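Local coordinates for protein cephalosporin hydroxylase CMCI (Streptomyces clavuligerus, PDB 2BM8) that probably takes part in cephamycin biosynthesis, as a methyltransferase-like enzyme with a Rossmann-type fold that helps convert cephalosporins to their methoxylated products, at residues M63-D68 against I158-A163; R16-D21 against G89-G94; N167-A172 against G205-V210; A163-I168 against P190-Y195. The protein carries 3 engineered substitutions. All coordinates share one frame; numbering follows the deposited sequence.

Contact 1: M63-D68 against I158-A163. Engineered in segment 158-163: Asn160 (natural residue Asp).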
loop_
_atom_site.group_PDB
_atom_site.type_symbol
_atom_site.label_atom_id
_atom_site.label_comp_id
_atom_site.label_asym_id
_atom_site.label_seq_id
_atom_site.Cartn_x
_atom_site.Cartn_y
_atom_site.Cartn_z
ATOM N N MET B 63 19.874 -21.131 6.498
ATOM C CA MET B 63 19.855 -20.128 7.553
ATOM C C MET B 63 18.428 -19.671 7.729
ATOM O O MET B 63 17.907 -18.969 6.874
ATOM C CB MET B 63 20.696 -18.897 7.161
ATOM C CG MET B 63 22.080 -18.848 7.767
ATOM S SD MET B 63 22.033 -18.425 9.493
ATOM C CE MET B 63 21.889 -16.719 9.440
ATOM N N LEU B 64 17.810 -20.043 8.845
ATOM C CA LEU B 64 16.452 -19.613 9.147
ATOM C C LEU B 64 16.378 -18.162 9.627
ATOM O O LEU B 64 15.297 -17.600 9.689
ATOM C CB LEU B 64 15.819 -20.520 10.201
ATOM C CG LEU B 64 15.439 -21.958 9.847
ATOM C CD1 LEU B 64 14.065 -22.251 10.411
ATOM C CD2 LEU B 64 15.459 -22.239 8.360
ATOM N N LYS B 65 17.515 -17.572 9.975
ATOM C CA LYS B 65 17.559 -16.177 10.367
ATOM C C LYS B 65 17.815 -15.301 9.150
ATOM O O LYS B 65 18.803 -15.488 8.462
ATOM C CB LYS B 65 18.626 -15.964 11.446
ATOM C CG LYS B 65 18.277 -16.671 12.786
ATOM C CD LYS B 65 19.280 -16.349 13.880
ATOM C CE LYS B 65 19.115 -17.214 15.141
ATOM N NZ LYS B 65 17.817 -17.930 15.240
ATOM N N ASP B 66 16.932 -14.339 8.876
ATOM C CA ASP B 66 17.063 -13.575 7.644
ATOM C C ASP B 66 18.097 -12.441 7.753
ATOM O O ASP B 66 18.621 -12.200 8.838
ATOM C CB ASP B 66 15.684 -13.183 7.054
ATOM C CG ASP B 66 14.924 -12.188 7.874
ATOM O OD1 ASP B 66 15.527 -11.264 8.469
ATOM O OD2 ASP B 66 13.671 -12.244 7.929
ATOM N N PRO B 67 18.477 -11.839 6.623
ATOM C CA PRO B 67 19.509 -10.803 6.614
ATOM C C PRO B 67 19.326 -9.646 7.599
ATOM O O PRO B 67 20.305 -9.166 8.119
ATOM C CB PRO B 67 19.460 -10.282 5.172
ATOM C CG PRO B 67 19.068 -11.462 4.390
ATOM C CD PRO B 67 18.029 -12.149 5.250
ATOM N N ASP B 68 18.111 -9.200 7.842
ATOM C CA ASP B 68 17.896 -8.106 8.771
ATOM C C ASP B 68 18.177 -8.571 10.192
ATOM O O ASP B 68 18.692 -7.809 11.008
ATOM C CB ASP B 68 16.471 -7.562 8.601
ATOM C CG ASP B 68 16.228 -7.047 7.171
ATOM O OD1 ASP B 68 17.093 -6.266 6.681
ATOM O OD2 ASP B 68 15.253 -7.388 6.438
ATOM N N ILE B 158 18.912 -17.536 23.449
ATOM C CA ILE B 158 17.949 -17.334 22.364
ATOM C C ILE B 158 16.940 -18.475 22.336
ATOM O O ILE B 158 17.301 -19.629 22.137
ATOM C CB ILE B 158 18.658 -17.228 20.996
ATOM C CG1 ILE B 158 19.789 -16.203 21.072
ATOM C CG2 ILE B 158 17.658 -16.830 19.896
ATOM C CD1 ILE B 158 20.596 -16.101 19.828
ATOM N N ASP B 159 15.678 -18.132 22.568
ATOM C CA ASP B 159 14.579 -19.071 22.420
ATOM C C ASP B 159 14.055 -19.140 20.976
ATOM O O ASP B 159 13.538 -18.164 20.458
ATOM C CB ASP B 159 13.434 -18.661 23.335
ATOM C CG ASP B 159 12.222 -19.519 23.136
ATOM O OD1 ASP B 159 11.093 -18.957 23.048
ATOM O OD2 ASP B 159 12.332 -20.767 23.040
ATOM N N ASN B 160 14.210 -20.304 20.344
ATOM C CA ASN B 160 13.551 -20.638 19.069
ATOM C C ASN B 160 12.572 -21.815 19.221
ATOM O O ASN B 160 12.023 -22.282 18.244
ATOM C CB ASN B 160 14.590 -20.967 17.983
ATOM C CG ASN B 160 15.204 -19.719 17.353
ATOM O OD1 ASN B 160 14.520 -18.950 16.660
ATOM N ND2 ASN B 160 16.501 -19.509 17.588
ATOM N N ALA B 161 12.336 -22.284 20.443
ATOM C CA ALA B 161 11.470 -23.447 20.673
ATOM C C ALA B 161 10.070 -23.055 21.163
ATOM O O ALA B 161 9.065 -23.569 20.681
ATOM C CB ALA B 161 12.140 -24.410 21.659
ATOM N N HIS B 162 10.030 -22.148 22.132
ATOM C CA HIS B 162 8.806 -21.478 22.583
ATOM C C HIS B 162 7.811 -22.376 23.329
ATOM O O HIS B 162 6.602 -22.179 23.212
ATOM C CB HIS B 162 8.054 -20.814 21.419
ATOM C CG HIS B 162 8.925 -20.176 20.382
ATOM N ND1 HIS B 162 9.315 -18.859 20.450
ATOM C CD2 HIS B 162 9.411 -20.649 19.210
ATOM C CE1 HIS B 162 10.029 -18.558 19.379
ATOM N NE2 HIS B 162 10.104 -19.627 18.613
ATOM N N ALA B 163 8.298 -23.330 24.117
ATOM C CA ALA B 163 7.408 -24.263 24.814
ATOM C C ALA B 163 7.118 -23.854 26.259
ATOM O O ALA B 163 5.959 -23.630 26.635
ATOM C CB ALA B 163 7.974 -25.692 24.750
HETATM O O HOH W 1 16.220 -19.814 13.850
#
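Lys65 and Asn160 reach for each other from opposite directions, an ammonium end meeting the flat carboxamide of an engineered residue (Asp in the natural sequence). Lys65 NZ lies 3.1 Å from Asn160 ND2, closer than it comes to the amide oxygen, but both nitrogens are donors and no direct bond joins them. A water makes the link instead: it accepts from Lys65 NZ at 2.8 Å and donates weakly to Asn160 OD1 at 3.4 Å. Acceptors for the two nitrogens come from the flanking carboxylates. Glu87 takes a hydrogen bond from Asn160 ND2 through one oxygen and a salt bridge from Lys65 NZ through the other, while Glu186 gives the lysine a second salt bridge. The lysine chain runs nearly straight through its middle and bends at its last torsion (chi4 -16°), which turns NZ into this polar cluster. Behind Asn160, the carboxylate of Asp159 holds the turn in shape: its OD2 accepts from Ala161 N at 3.0 Å, above the carboxylate plane, and from His162 N at 2.8 Å through the syn lone pair, closing an Asx turn and a wider Asx motif. The lysine stem lies against Tyr73 of helix 67-80 and against Ser95 and Phe99 of helix 94-106, and Ile158 touches the same two aromatic residues. Thus the loop entering helix 67-80 meets the C-terminal end of strand 155-159, which runs parallel to its neighbours 84-88 and 182-185 in the central sheet.

Contact 2: R16-D21 against G89-G94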
loop_
_atom_site.group_PDB
_atom_site.type_symbol
_atom_site.label_atom_id
_atom_site.label_comp_id
_atom_site.label_asym_id
_atom_site.label_seq_id
_atom_site.Cartn_x
_atom_site.Cartn_y
_atom_site.Cartn_z
ATOM N N ARG B 16 6.169 -26.659 9.516
ATOM C CA ARG B 16 5.798 -25.274 9.771
ATOM C C ARG B 16 6.997 -24.408 10.183
ATOM O O ARG B 16 7.645 -24.669 11.186
ATOM C CB ARG B 16 4.733 -25.219 10.865
ATOM C CG ARG B 16 4.259 -23.795 11.148
ATOM C CD ARG B 16 3.586 -23.554 12.482
ATOM N NE ARG B 16 3.265 -22.131 12.554
ATOM C CZ ARG B 16 4.147 -21.154 12.820
ATOM N NH1 ARG B 16 5.427 -21.430 13.092
ATOM N NH2 ARG B 16 3.736 -19.886 12.833
ATOM N N GLY B 17 7.270 -23.366 9.402
ATOM C CA GLY B 17 8.331 -22.416 9.697
ATOM C C GLY B 17 9.706 -22.989 9.446
ATOM O O GLY B 17 10.718 -22.353 9.797
ATOM N N LEU B 18 9.749 -24.178 8.832
ATOM C CA LEU B 18 10.989 -24.903 8.610
ATOM C C LEU B 18 11.162 -25.250 7.145
ATOM O O LEU B 18 12.164 -24.904 6.538
ATOM C CB LEU B 18 11.017 -26.193 9.431
ATOM C CG LEU B 18 10.772 -26.122 10.940
ATOM C CD1 LEU B 18 10.721 -27.542 11.505
ATOM C CD2 LEU B 18 11.821 -25.285 11.649
ATOM N N GLY B 19 10.197 -25.956 6.581
ATOM C CA GLY B 19 10.306 -26.454 5.229
ATOM C C GLY B 19 10.460 -27.954 5.263
ATOM O O GLY B 19 10.552 -28.527 6.340
ATOM N N GLU B 20 10.517 -28.574 4.084
ATOM C CA GLU B 20 10.523 -30.028 3.952
ATOM C C GLU B 20 11.870 -30.671 4.228
ATOM O O GLU B 20 11.939 -31.846 4.588
ATOM C CB GLU B 20 10.116 -30.419 2.531
ATOM C CG GLU B 20 8.620 -30.458 2.298
ATOM C CD GLU B 20 8.225 -30.035 0.894
ATOM O OE1 GLU B 20 8.679 -28.949 0.444
ATOM O OE2 GLU B 20 7.454 -30.776 0.250
ATOM N N ASP B 21 12.943 -29.907 4.054
ATOM C CA ASP B 21 14.285 -30.473 3.964
ATOM C C ASP B 21 15.300 -29.582 4.684
ATOM O O ASP B 21 15.519 -28.448 4.269
ATOM C CB ASP B 21 14.659 -30.608 2.476
ATOM C CG ASP B 21 15.874 -31.502 2.234
ATOM O OD1 ASP B 21 16.567 -31.897 3.202
ATOM O OD2 ASP B 21 16.208 -31.855 1.076
ATOM N N GLY B 89 16.303 -24.702 20.533
ATOM C CA GLY B 89 15.772 -24.932 19.197
ATOM C C GLY B 89 16.878 -24.865 18.153
ATOM O O GLY B 89 17.349 -23.782 17.836
ATOM N N VAL B 90 17.280 -26.013 17.601
ATOM C CA VAL B 90 18.447 -26.090 16.724
ATOM C C VAL B 90 18.110 -26.296 15.240
ATOM O O VAL B 90 18.677 -25.595 14.377
ATOM C CB VAL B 90 19.390 -27.217 17.184
ATOM C CG1 VAL B 90 20.523 -27.440 16.189
ATOM C CG2 VAL B 90 19.949 -26.907 18.547
ATOM N N TYR B 91 17.224 -27.258 14.950
ATOM C CA TYR B 91 16.900 -27.681 13.564
ATOM C C TYR B 91 18.145 -28.167 12.776
ATOM O O TYR B 91 18.724 -29.178 13.136
ATOM C CB TYR B 91 16.111 -26.588 12.814
ATOM C CG TYR B 91 15.554 -27.010 11.445
ATOM C CD1 TYR B 91 14.775 -28.152 11.294
ATOM C CD2 TYR B 91 15.836 -26.265 10.302
ATOM C CE1 TYR B 91 14.288 -28.538 10.032
ATOM C CE2 TYR B 91 15.350 -26.634 9.043
ATOM C CZ TYR B 91 14.579 -27.763 8.912
ATOM O OH TYR B 91 14.097 -28.103 7.661
ATOM N N ASN B 92 18.566 -27.441 11.736
ATOM C CA ASN B 92 19.687 -27.855 10.886
ATOM C C ASN B 92 21.058 -27.395 11.384
ATOM O O ASN B 92 22.080 -27.886 10.905
ATOM C CB ASN B 92 19.494 -27.351 9.456
ATOM C CG ASN B 92 19.715 -25.871 9.338
ATOM O OD1 ASN B 92 19.082 -25.098 10.044
ATOM N ND2 ASN B 92 20.620 -25.461 8.459
ATOM N N GLY B 93 21.069 -26.419 12.297
ATOM C CA GLY B 93 22.289 -25.990 12.961
ATOM C C GLY B 93 23.000 -24.849 12.260
ATOM O O GLY B 93 24.090 -24.434 12.673
ATOM N N GLY B 94 22.378 -24.333 11.210
ATOM C CA GLY B 94 22.972 -23.284 10.402
ATOM C C GLY B 94 23.315 -22.084 11.262
ATOM O O GLY B 94 24.450 -21.599 11.242
#
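Leu18 lies over one face of the Tyr91 ring, the tight part of an otherwise sparse contact. Its CD2 sits above the ring centre, 4.1 Å from the centroid and 12° off the normal, a CH-pi contact. Nearer the hydroxyl end, Leu18 CB packs 3.9 Å from Tyr91 CZ, and CD1 comes within 4.0 Å of Tyr91 CE1, so the whole branched chain follows the ring. From CB to CD2 the leucine thus runs antiparallel to the tyrosine's own course from CB to OH. With CG opposite the backbone N (chi1 -172°), the tyrosine ring extends toward the 16-21 loop, where OH passes 3.5 Å from Asp21 C. The margin is looser: Asp21 directs its side chain elsewhere, to Ala23 N, Arg16 is exposed, and Glu20 turns to Leu199 N of the third subunit. Arg62 ties the loop down by donating to the carbonyls of Leu18 and Asp21. Replacing Tyr91 with an alanine would probably leave Leu18 without the face it packs on and open a gap beneath the loop. Tyr91 belongs to a type II' turn, closed by Gly93 N to Val90 O at 3.3 Å, just before helix 94-106. Coming after strand 84-88, with Val90 N bonded to Asp116 at the end of the adjacent strand, this glycine-rich loop is consistent with the cofactor-binding loop of Rossmann-fold methyltransferases.

Contact 3: N167-A172 against G205-V210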
loop_
_atom_site.group_PDB
_atom_site.type_symbol
_atom_site.label_atom_id
_atom_site.label_comp_id
_atom_site.label_asym_id
_atom_site.label_seq_id
_atom_site.Cartn_x
_atom_site.Cartn_y
_atom_site.Cartn_z
ATOM N N ASN B 167 8.646 -19.960 32.144
ATOM C CA ASN B 167 9.301 -20.749 33.191
ATOM C C ASN B 167 10.807 -20.811 32.995
ATOM O O ASN B 167 11.558 -20.673 33.950
ATOM C CB ASN B 167 8.716 -22.173 33.271
ATOM C CG ASN B 167 7.492 -22.266 34.206
ATOM O OD1 ASN B 167 7.490 -21.705 35.304
ATOM N ND2 ASN B 167 6.455 -22.980 33.764
ATOM N N ILE B 168 11.245 -20.992 31.752
ATOM C CA ILE B 168 12.670 -21.011 31.421
ATOM C C ILE B 168 13.286 -19.646 31.689
ATOM O O ILE B 168 14.437 -19.551 32.093
ATOM C CB ILE B 168 12.878 -21.411 29.941
ATOM C CG1 ILE B 168 12.424 -22.844 29.691
ATOM C CG2 ILE B 168 14.338 -21.282 29.536
ATOM C CD1 ILE B 168 12.193 -23.137 28.216
ATOM N N MET B 169 12.502 -18.596 31.462
ATOM C CA MET B 169 12.913 -17.210 31.754
ATOM C C MET B 169 13.128 -16.970 33.239
ATOM O O MET B 169 14.076 -16.303 33.611
ATOM C CB MET B 169 11.867 -16.208 31.251
ATOM C CG MET B 169 12.433 -14.974 30.577
ATOM S SD MET B 169 11.211 -14.261 29.446
ATOM C CE MET B 169 10.644 -12.898 30.388
ATOM N N LYS B 170 12.227 -17.494 34.069
ATOM C CA LYS B 170 12.331 -17.380 35.519
ATOM C C LYS B 170 13.589 -18.120 35.993
ATOM O O LYS B 170 14.333 -17.624 36.849
ATOM C CB LYS B 170 11.060 -17.930 36.198
ATOM C CG LYS B 170 11.171 -18.288 37.729
ATOM C CD LYS B 170 9.978 -19.158 38.185
ATOM C CE LYS B 170 10.114 -19.687 39.623
ATOM N NZ LYS B 170 9.950 -21.187 39.761
ATOM N N TRP B 171 13.831 -19.298 35.418
ATOM C CA TRP B 171 15.033 -20.058 35.723
ATOM C C TRP B 171 16.293 -19.276 35.331
ATOM O O TRP B 171 17.237 -19.179 36.117
ATOM C CB TRP B 171 15.028 -21.441 35.047
ATOM C CG TRP B 171 16.326 -22.150 35.271
ATOM C CD1 TRP B 171 16.661 -22.942 36.337
ATOM C CD2 TRP B 171 17.493 -22.073 34.447
ATOM N NE1 TRP B 171 17.958 -23.377 36.211
ATOM C CE2 TRP B 171 18.494 -22.858 35.063
ATOM C CE3 TRP B 171 17.793 -21.427 33.238
ATOM C CZ2 TRP B 171 19.764 -23.016 34.517
ATOM C CZ3 TRP B 171 19.057 -21.582 32.692
ATOM C CH2 TRP B 171 20.032 -22.369 33.338
ATOM N N ALA B 172 16.302 -18.707 34.132
ATOM C CA ALA B 172 17.492 -18.030 33.630
ATOM C C ALA B 172 17.786 -16.773 34.429
ATOM O O ALA B 172 18.936 -16.472 34.690
ATOM C CB ALA B 172 17.357 -17.707 32.148
ATOM N N GLY B 205 5.118 -8.500 32.065
ATOM C CA GLY B 205 5.143 -7.465 33.083
ATOM C C GLY B 205 5.644 -7.920 34.450
ATOM O O GLY B 205 6.129 -7.103 35.236
ATOM N N ALA B 206 5.525 -9.215 34.735
ATOM C CA ALA B 206 5.999 -9.788 35.990
ATOM C C ALA B 206 7.530 -9.713 36.107
ATOM O O ALA B 206 8.066 -9.653 37.219
ATOM C CB ALA B 206 5.532 -11.234 36.110
ATOM N N PHE B 207 8.215 -9.721 34.962
ATOM C CA PHE B 207 9.676 -9.645 34.909
ATOM C C PHE B 207 10.250 -8.218 34.857
ATOM O O PHE B 207 11.410 -8.047 34.493
ATOM C CB PHE B 207 10.194 -10.407 33.680
ATOM C CG PHE B 207 9.973 -11.888 33.744
ATOM C CD1 PHE B 207 8.749 -12.424 33.401
ATOM C CD2 PHE B 207 10.996 -12.740 34.133
ATOM C CE1 PHE B 207 8.533 -13.767 33.448
ATOM C CE2 PHE B 207 10.798 -14.094 34.181
ATOM C CZ PHE B 207 9.561 -14.616 33.842
ATOM N N ARG B 208 9.475 -7.206 35.230
ATOM C CA ARG B 208 9.902 -5.813 35.057
ATOM C C ARG B 208 11.012 -5.299 36.013
ATOM O O ARG B 208 11.596 -4.249 35.782
ATOM C CB ARG B 208 8.689 -4.880 35.136
ATOM C CG ARG B 208 7.990 -4.829 36.514
ATOM C CD ARG B 208 8.416 -3.661 37.398
ATOM N NE ARG B 208 8.288 -2.375 36.708
ATOM C CZ ARG B 208 9.158 -1.359 36.804
ATOM N NH1 ARG B 208 10.242 -1.437 37.583
ATOM N NH2 ARG B 208 8.927 -0.234 36.121
ATOM N N ASP B 209 11.302 -6.014 37.086
ATOM C CA ASP B 209 12.373 -5.583 37.986
ATOM C C ASP B 209 13.713 -6.161 37.570
ATOM O O ASP B 209 14.743 -5.787 38.135
ATOM C CB ASP B 209 12.061 -5.974 39.428
ATOM C CG ASP B 209 10.760 -5.376 39.913
ATOM O OD1 ASP B 209 10.677 -4.121 39.960
ATOM O OD2 ASP B 209 9.768 -6.080 40.244
ATOM N N VAL B 210 13.683 -7.063 36.583
ATOM C CA VAL B 210 14.834 -7.871 36.208
ATOM C C VAL B 210 15.185 -7.878 34.719
ATOM O O VAL B 210 16.307 -8.183 34.373
ATOM C CB VAL B 210 14.641 -9.337 36.664
ATOM C CG1 VAL B 210 14.617 -9.414 38.189
ATOM C CG2 VAL B 210 13.378 -9.946 36.074
#
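The Phe207 ring has the methyl of Met169 over one face and the backbone of Lys170 at its edge. Met169 CE is poised above the ring centre, 3.5 Å from the centroid and 11° off the normal, a CH-pi contact in which the methyl sits slightly toward the CG side, 3.6 Å from Phe207 CG. Met169 SD is also above the face but higher, 4.7 Å from the Phe207 centroid, a Met-aromatic contact made at a distance. A bend at the thioether (chi3 103°) lays the methyl over the ring, while the root of the chain works farther out: Met169 CB touches Phe207 CZ at 3.8 Å. At the rim, Lys170 N approaches Phe207 CE2 to 3.7 Å near the ring plane, and Lys170 CA lies in that plane. The lysine chain carries its ammonium away from the ring. Phe207 stands in a type I turn following helix 197-205, and its ring also touches Phe166 one turn back along helix 165-175. Tyr4 of the third subunit and Leu38 of the second subunit meet the same ring, so its surroundings are built by three chains. An alanine at Phe207 is likely to leave the Met169 methyl without its ring and open a gap against Tyr4 of the third subunit. Met169 itself rests on Phe183 and Leu229 of the sheet. With mainly C-H, sulfur and ring atoms meeting, the contact probably rests mostly on dispersion and close fit, while charge gathers nearby, where Arg208 pairs with Asp39 of the second subunit.

Contact 4: A163-I168 against P190-Y195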
loop_
_atom_site.group_PDB
_atom_site.type_symbol
_atom_site.label_atom_id
_atom_site.label_comp_id
_atom_site.label_asym_id
_atom_site.label_seq_id
_atom_site.Cartn_x
_atom_site.Cartn_y
_atom_site.Cartn_z
ATOM N N ALA B 163 8.298 -23.330 24.117
ATOM C CA ALA B 163 7.408 -24.263 24.814
ATOM C C ALA B 163 7.118 -23.854 26.259
ATOM O O ALA B 163 5.959 -23.630 26.635
ATOM C CB ALA B 163 7.974 -25.692 24.750
ATOM N N ASN B 164 8.144 -23.759 27.088
ATOM C CA ASN B 164 7.921 -23.477 28.523
ATOM C C ASN B 164 8.578 -22.145 28.827
ATOM O O ASN B 164 9.149 -21.946 29.871
ATOM C CB ASN B 164 8.527 -24.624 29.353
ATOM C CG ASN B 164 8.088 -24.634 30.811
ATOM O OD1 ASN B 164 7.001 -24.177 31.177
ATOM N ND2 ASN B 164 8.949 -25.188 31.659
ATOM N N THR B 165 8.460 -21.227 27.883
ATOM C CA THR B 165 9.328 -20.064 27.800
ATOM C C THR B 165 9.411 -19.216 29.086
ATOM O O THR B 165 10.497 -18.968 29.605
ATOM C CB THR B 165 8.860 -19.201 26.625
ATOM O OG1 THR B 165 8.823 -19.998 25.427
ATOM C CG2 THR B 165 9.856 -18.061 26.343
ATOM N N PHE B 166 8.266 -18.792 29.605
ATOM C CA PHE B 166 8.249 -17.965 30.805
ATOM C C PHE B 166 8.882 -18.654 32.002
ATOM O O PHE B 166 9.588 -18.005 32.773
ATOM C CB PHE B 166 6.828 -17.500 31.121
ATOM C CG PHE B 166 6.305 -16.517 30.126
ATOM C CD1 PHE B 166 5.351 -16.895 29.187
ATOM C CD2 PHE B 166 6.797 -15.222 30.099
ATOM C CE1 PHE B 166 4.878 -15.988 28.265
ATOM C CE2 PHE B 166 6.333 -14.313 29.169
ATOM C CZ PHE B 166 5.374 -14.695 28.251
ATOM N N ASN B 167 8.646 -19.960 32.144
ATOM C CA ASN B 167 9.301 -20.749 33.191
ATOM C C ASN B 167 10.807 -20.811 32.995
ATOM O O ASN B 167 11.558 -20.673 33.950
ATOM C CB ASN B 167 8.716 -22.173 33.271
ATOM C CG ASN B 167 7.492 -22.266 34.206
ATOM O OD1 ASN B 167 7.490 -21.705 35.304
ATOM N ND2 ASN B 167 6.455 -22.980 33.764
ATOM N N ILE B 168 11.245 -20.992 31.752
ATOM C CA ILE B 168 12.670 -21.011 31.421
ATOM C C ILE B 168 13.286 -19.646 31.689
ATOM O O ILE B 168 14.437 -19.551 32.093
ATOM C CB ILE B 168 12.878 -21.411 29.941
ATOM C CG1 ILE B 168 12.424 -22.844 29.691
ATOM C CG2 ILE B 168 14.338 -21.282 29.536
ATOM C CD1 ILE B 168 12.193 -23.137 28.216
ATOM N N PRO B 190 4.928 -11.385 19.300
ATOM C CA PRO B 190 3.789 -10.744 18.634
ATOM C C PRO B 190 2.554 -11.624 18.484
ATOM O O PRO B 190 1.463 -11.080 18.574
ATOM C CB PRO B 190 4.359 -10.384 17.263
ATOM C CG PRO B 190 5.789 -10.150 17.558
ATOM C CD PRO B 190 6.140 -11.305 18.475
ATOM N N TYR B 191 2.718 -12.928 18.265
ATOM C CA TYR B 191 1.576 -13.852 18.187
ATOM C C TYR B 191 0.915 -14.111 19.557
ATOM O O TYR B 191 -0.293 -14.165 19.658
ATOM C CB TYR B 191 1.983 -15.176 17.508
ATOM C CG TYR B 191 2.428 -15.007 16.066
ATOM C CD1 TYR B 191 3.747 -14.703 15.758
ATOM C CD2 TYR B 191 1.526 -15.139 15.012
ATOM C CE1 TYR B 191 4.172 -14.525 14.446
ATOM C CE2 TYR B 191 1.935 -14.978 13.690
ATOM C CZ TYR B 191 3.263 -14.671 13.416
ATOM O OH TYR B 191 3.684 -14.511 12.116
ATOM N N TRP B 192 1.711 -14.274 20.605
ATOM C CA TRP B 192 1.178 -14.405 21.953
ATOM C C TRP B 192 0.394 -13.155 22.380
ATOM O O TRP B 192 -0.589 -13.273 23.080
ATOM C CB TRP B 192 2.295 -14.665 22.969
ATOM C CG TRP B 192 2.871 -16.038 22.927
ATOM C CD1 TRP B 192 2.268 -17.169 22.471
ATOM C CD2 TRP B 192 4.170 -16.430 23.377
ATOM N NE1 TRP B 192 3.119 -18.240 22.597
ATOM C CE2 TRP B 192 4.294 -17.815 23.153
ATOM C CE3 TRP B 192 5.251 -15.748 23.943
ATOM C CZ2 TRP B 192 5.455 -18.536 23.470
ATOM C CZ3 TRP B 192 6.413 -16.471 24.267
ATOM C CH2 TRP B 192 6.496 -17.850 24.030
ATOM N N TYR B 193 0.833 -11.975 21.959
ATOM C CA TYR B 193 0.134 -10.742 22.283
ATOM C C TYR B 193 -1.166 -10.610 21.490
ATOM O O TYR B 193 -2.138 -10.010 21.965
ATOM C CB TYR B 193 1.018 -9.523 22.014
ATOM C CG TYR B 193 0.348 -8.223 22.377
ATOM C CD1 TYR B 193 -0.131 -8.004 23.662
ATOM C CD2 TYR B 193 0.182 -7.212 21.442
ATOM C CE1 TYR B 193 -0.755 -6.795 24.011
ATOM C CE2 TYR B 193 -0.441 -5.991 21.789
ATOM C CZ TYR B 193 -0.903 -5.801 23.072
ATOM O OH TYR B 193 -1.520 -4.621 23.424
ATOM N N ARG B 194 -1.183 -11.168 20.288
ATOM C CA ARG B 194 -2.381 -11.154 19.461
ATOM C C ARG B 194 -3.460 -12.104 19.967
ATOM O O ARG B 194 -4.635 -11.801 19.893
ATOM C CB ARG B 194 -2.038 -11.527 18.017
ATOM C CG ARG B 194 -3.227 -11.421 17.064
ATOM C CD ARG B 194 -2.843 -11.264 15.608
ATOM N NE ARG B 194 -4.003 -11.170 14.722
ATOM C CZ ARG B 194 -4.797 -10.111 14.634
ATOM N NH1 ARG B 194 -4.588 -9.027 15.388
ATOM N NH2 ARG B 194 -5.816 -10.135 13.781
ATOM N N TYR B 195 -3.050 -13.257 20.472
ATOM C CA TYR B 195 -3.980 -14.301 20.865
ATOM C C TYR B 195 -4.360 -14.219 22.325
ATOM O O TYR B 195 -5.481 -14.539 22.695
ATOM C CB TYR B 195 -3.353 -15.661 20.548
ATOM C CG TYR B 195 -3.125 -15.857 19.067
ATOM C CD1 TYR B 195 -1.946 -16.393 18.576
ATOM C CD2 TYR B 195 -4.111 -15.499 18.149
ATOM C CE1 TYR B 195 -1.761 -16.558 17.223
ATOM C CE2 TYR B 195 -3.930 -15.665 16.790
ATOM C CZ TYR B 195 -2.767 -16.190 16.332
ATOM O OH TYR B 195 -2.644 -16.334 14.968
#
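Trp192 gives up the most surface, Thr165 and Phe166 sharing the far end of its indole. The leading carbon is CH2: Thr165 OG1 meets it at 3.5 Å, at the ring edge and near the indole plane, with Thr165 CB behind at 3.8 Å. The threonine rotamer (chi1 -55°) sets OG1 beside the backbone N and CG2 anti to it, which lets both branches come near Trp192 CH2, OG1 closer and CG2 at 4.1 Å. Phe166 comes nearest with CE1 of its ring, 4.3 Å from Trp192 CZ3. The two six-membered rings are oblique, their centroids 5.7 Å apart and their planes at 38°. Phe166 also meets Tyr203 edge-to-face, and Phe200 touches both Phe166 and Trp192, so the pair belongs to an aromatic cluster among helices 165-175, 189-195 and 197-205. Within the first helix, Asn167 ND2 donates to Asn164 OD1 at 2.9 Å, joining the N-cap residue to the first turn. Leu12 of the third subunit packs on both Phe166 and Trp192. The polar atoms of this buried patch find partners beyond the helix pair: Trp192 NE1 donates to Asn13 of the third subunit, and Thr165 OG1 has a weak bond with Asp159. Between the two helices themselves the contact is van der Waals, while the indole N-H goes to the neighbouring subunit, so this packing within the chain adjoins a subunit interface.

Overall arrangement
Contact 1 lies nearest the chain's centre, about 2 Å from it centre to centre, yet is only partly buried and the polar one, with water and carboxylates at the C-terminal end of the parallel strands. Contact 2, its centre about 10 Å from that of contact 1 and touching it through Leu64 and Leu18, closes an N-terminal loop over the strand-to-helix turn with apolar packing. Contacts 3 and 4 lie farther out but are buried; both use helix 165-175, and Phe207 touches Phe166 between them. Their chemistry is aromatic, methionine against phenylalanine in one and oblique rings in the other. All four are met by the third subunit, so distance from the chain's centre does not mean solvent exposure.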